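Ectoine dioxygenase (Sphingopyxis alaskensis, PDB 4MHR) catalyses the iron(II)- and 2-oxoglutarate-dependent hydroxylation of L-ectoine to 5-hydroxyectoine, an osmolyte that protects cells under osmotic stress. Local coordinates at residues 40-43 / 44-47; 110-113 / 114-118. One frame throughout, in Å; residues are numbered along the deposited sequence.

Contact 1. Residues 40-43 / 44-47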
# COMPACT_ATOMS: atom_id res chain seq x y z
N PRO A 40 0.05 -18.54 -7.47
CA PRO A 40 1.21 -18.28 -6.64
C PRO A 40 0.94 -18.25 -5.15
O PRO A 40 1.86 -18.15 -4.38
CB PRO A 40 1.71 -16.95 -7.15
CG PRO A 40 0.46 -16.24 -7.62
CD PRO A 40 -0.42 -17.33 -8.16
N ILE A 41 -0.31 -18.41 -4.71
CA ILE A 41 -0.60 -18.53 -3.29
C ILE A 41 -1.57 -19.70 -3.12
O ILE A 41 -2.15 -20.16 -4.09
CB ILE A 41 -1.24 -17.25 -2.74
CG1 ILE A 41 -2.46 -16.83 -3.56
CG2 ILE A 41 -0.23 -16.07 -2.73
CD1 ILE A 41 -3.13 -15.56 -3.00
N SER A 42 -1.74 -20.17 -1.89
CA SER A 42 -2.54 -21.33 -1.65
C SER A 42 -4.02 -20.94 -1.70
O SER A 42 -4.36 -19.76 -1.72
CB SER A 42 -2.19 -21.87 -0.25
OG SER A 42 -2.73 -20.97 0.70
N ALA A 43 -4.91 -21.93 -1.68
CA ALA A 43 -6.33 -21.63 -1.82
C ALA A 43 -6.78 -20.91 -0.55
O ALA A 43 -7.52 -19.91 -0.58
CB ALA A 43 -7.13 -22.90 -2.07
N ARG A 44 -6.20 -21.29 0.56
CA ARG A 44 -6.49 -20.58 1.80
C ARG A 44 -5.98 -19.14 1.87
O ARG A 44 -6.66 -18.29 2.43
CB ARG A 44 -6.02 -21.37 3.01
CG ARG A 44 -7.04 -22.47 3.38
CD ARG A 44 -6.40 -23.58 4.24
NE ARG A 44 -5.59 -23.04 5.36
CZ ARG A 44 -4.47 -23.59 5.88
NH1 ARG A 44 -3.94 -24.72 5.40
NH2 ARG A 44 -3.86 -22.98 6.90
N GLN A 45 -4.75 -18.90 1.43
CA GLN A 45 -4.28 -17.54 1.33
C GLN A 45 -5.20 -16.68 0.51
O GLN A 45 -5.40 -15.53 0.85
CB GLN A 45 -2.82 -17.48 0.82
CG GLN A 45 -1.78 -17.97 1.84
CD GLN A 45 -0.39 -18.09 1.18
OE1 GLN A 45 -0.26 -18.68 0.15
NE2 GLN A 45 0.59 -17.41 1.74
N ALA A 46 -5.68 -17.19 -0.63
CA ALA A 46 -6.51 -16.44 -1.55
C ALA A 46 -7.86 -16.10 -0.80
O ALA A 46 -8.34 -14.94 -0.84
CB ALA A 46 -6.81 -17.26 -2.81
N ALA A 47 -8.41 -17.10 -0.09
CA ALA A 47 -9.67 -16.92 0.72
C ALA A 47 -9.50 -15.96 1.86
O ALA A 47 -10.37 -15.13 2.08
CB ALA A 47 -10.22 -18.25 1.21

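Contact 2. Residues 110-113 / 114-118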
# COMPACT_ATOMS: atom_id res chain seq x y z
N MET A 110 14.97 -0.96 -6.12
CA MET A 110 13.52 -0.88 -5.87
C MET A 110 12.70 -1.15 -7.11
O MET A 110 11.64 -1.78 -7.01
CB MET A 110 13.10 0.42 -5.23
CG MET A 110 13.83 0.69 -3.93
SD MET A 110 13.70 -0.62 -2.68
CE MET A 110 14.84 -0.09 -1.42
N ALA A 111 13.22 -0.81 -8.30
CA ALA A 111 12.58 -1.27 -9.56
C ALA A 111 12.59 -2.79 -9.65
O ALA A 111 11.59 -3.43 -10.02
CB ALA A 111 13.26 -0.68 -10.81
N ARG A 112 13.74 -3.38 -9.32
CA ARG A 112 13.91 -4.81 -9.37
C ARG A 112 13.05 -5.51 -8.30
O ARG A 112 12.52 -6.58 -8.56
CB ARG A 112 15.38 -5.17 -9.19
CG ARG A 112 15.74 -6.64 -9.31
CD ARG A 112 15.19 -7.36 -10.55
NE ARG A 112 15.52 -8.79 -10.42
CZ ARG A 112 14.85 -9.67 -9.68
NH1 ARG A 112 13.75 -9.31 -8.97
NH2 ARG A 112 15.25 -10.93 -9.62
N LEU A 113 13.00 -4.96 -7.08
CA LEU A 113 12.06 -5.47 -6.06
C LEU A 113 10.62 -5.47 -6.61
O LEU A 113 9.94 -6.49 -6.58
CB LEU A 113 12.18 -4.67 -4.77
CG LEU A 113 11.19 -5.01 -3.65
CD1 LEU A 113 11.44 -6.40 -3.13
CD2 LEU A 113 11.35 -4.01 -2.54
N ALA A 114 10.19 -4.36 -7.21
CA ALA A 114 8.84 -4.22 -7.61
C ALA A 114 8.50 -5.26 -8.64
O ALA A 114 7.35 -5.77 -8.66
CB ALA A 114 8.59 -2.83 -8.15
N ALA A 115 9.48 -5.58 -9.50
CA ALA A 115 9.27 -6.51 -10.63
C ALA A 115 9.42 -7.94 -10.21
O ALA A 115 9.17 -8.87 -10.99
CB ALA A 115 10.26 -6.21 -11.82
N ASP A 116 9.90 -8.19 -9.02
CA ASP A 116 10.20 -9.55 -8.67
C ASP A 116 8.94 -10.44 -8.63
O ASP A 116 7.88 -10.07 -8.11
CB ASP A 116 10.88 -9.56 -7.31
CG ASP A 116 11.46 -10.90 -6.97
OD1 ASP A 116 12.66 -11.06 -7.26
OD2 ASP A 116 10.75 -11.77 -6.37
N ALA A 117 9.06 -11.61 -9.20
CA ALA A 117 7.98 -12.57 -9.32
C ALA A 117 7.30 -12.90 -7.96
O ALA A 117 6.10 -13.11 -7.90
CB ALA A 117 8.51 -13.85 -9.93
N ARG A 118 8.06 -12.91 -6.88
CA ARG A 118 7.50 -13.24 -5.60
C ARG A 118 6.49 -12.17 -5.19
O ARG A 118 5.64 -12.48 -4.38
CB ARG A 118 8.57 -13.37 -4.52
CG ARG A 118 9.42 -14.61 -4.62
CD ARG A 118 10.70 -14.49 -3.78
NE ARG A 118 11.65 -13.63 -4.45
CZ ARG A 118 12.93 -13.49 -4.09
NH1 ARG A 118 13.43 -14.15 -3.04
NH2 ARG A 118 13.69 -12.69 -4.81

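Contact 1. Residues 40-43 / 44-47
A capping box between Ser42 and Gln45 starts helix 43-52. Ser42 is the N-cap residue, and the two residues exchange bonds between side chain and backbone. Ser42 OG accepts from Gln45 N at 3.0 Å, in a nearly straight bond (171°). In return, Gln45 OE1 accepts from Ser42 N at 2.9 Å. This donor lies in the carbonyl plane of the Gln45 amide and meets a lone pair of OE1. The serine torsion explains the first bond: chi1 of 72° sets OG between its own backbone N and carbonyl carbon, turned to the first turn of the helix. Gln45 has CG beside its backbone N (chi1 -71°) and is extended beyond it. Its amide therefore runs back past the hydroxyl, and Gln45 CG lies 3.3 Å from Ser42 OG. The box satisfies Gln45 N, a first-turn amide whose carbonyl four residues back, Ile41 O, lies before the helix and accepts from Trp35 NE1 instead. The regular helix bonds begin alongside, with Ala46 N giving to Ser42 O and Ala47 N to Ala43 O.

Ile41 adds an apolar side to the cap. Its CB lies 3.4 Å from Gln45 OE1, and its CD1 reaches forward to Ala46, 4.1 Å from Ala46 CB. With an alanine at Gln45, Ser42 N would probably lose its side-chain acceptor, and only the serine half of the box would remain.

The cap lies away from the iron and substrate sites. The Ile41 side chain packs on Val122, Phe125 and Leu126 of helix 117-127. Trp35, in the preceding loop, also touches Ala43 and Ala46, so the cap joins the start of helix 43-52 to that loop and, through Ile41, to helix 117-127.

Contact 2. Residues 110-113 / 114-118
This is a local salt-bridge network round a buried aspartate, at the junction of helices 108-115 and 117-127. Arg112, on the first helix, meets Asp116, which lies between the two. Arg112 NH1 gives a nearly straight bond to Asp116 OD1 at 2.7 Å. It uses the anti lone pair of OD1, and the oxygen lies at the edge of the guanidinium, close to its plane. The two flat groups are nearly coplanar, 20° apart. Arg112 CG is anti to the backbone N (chi1 -176°), and a bend at chi2 brings the guanidinium round to the carboxylate.

Arg118 holds the same carboxylate side-on. Its NH2 reaches Asp116 OD1 at 3.1 Å, and its NE reaches Asp116 OD2 at 2.8 Å. The backbone Arg118 N also gives to Asp116 OD2, at 3.0 Å, and comes from the opposite face of the carboxylate to NE. Each oxygen thus takes two bonds, which fixes the rotation of the group. Two guanidinium groups close by would be expected to favour the charged form of Asp116.

Backbone bonds run through the end of the first helix, including Ala114 N to Met110 O and Asp116 N to Leu113 O. Around the network, Arg118 also pairs with Glu65, and Arg112 NH2 gives to the carbonyl of Gly306. Leu113 packs on Leu69 of helix 63-78. The arrangement is that of an aspartate N-cap: Asp116 caps helix 117-127 through Arg118 N and ties it to the preceding helix through Arg112.

From the N terminus, the chain leaves strand 23-25, runs through a loop and enters helix 43-52 at contact 1. It then passes strand 54-57, helix 63-78, strands 88-90 and 97-101 and the short helix 103-106 before reaching contact 2, where helix 108-115 gives way to helix 117-127. Each contact lies within one continuous stretch, so neither closes a long loop. They stand in series, without nesting or crossing. The centres of contacts 1 and 2 are 21 Å apart and their nearest atoms about 6 Å apart, with no touch. Helix 117-127 joins them: contact 2 forms its start, and residues further along it cover the apolar side of contact 1.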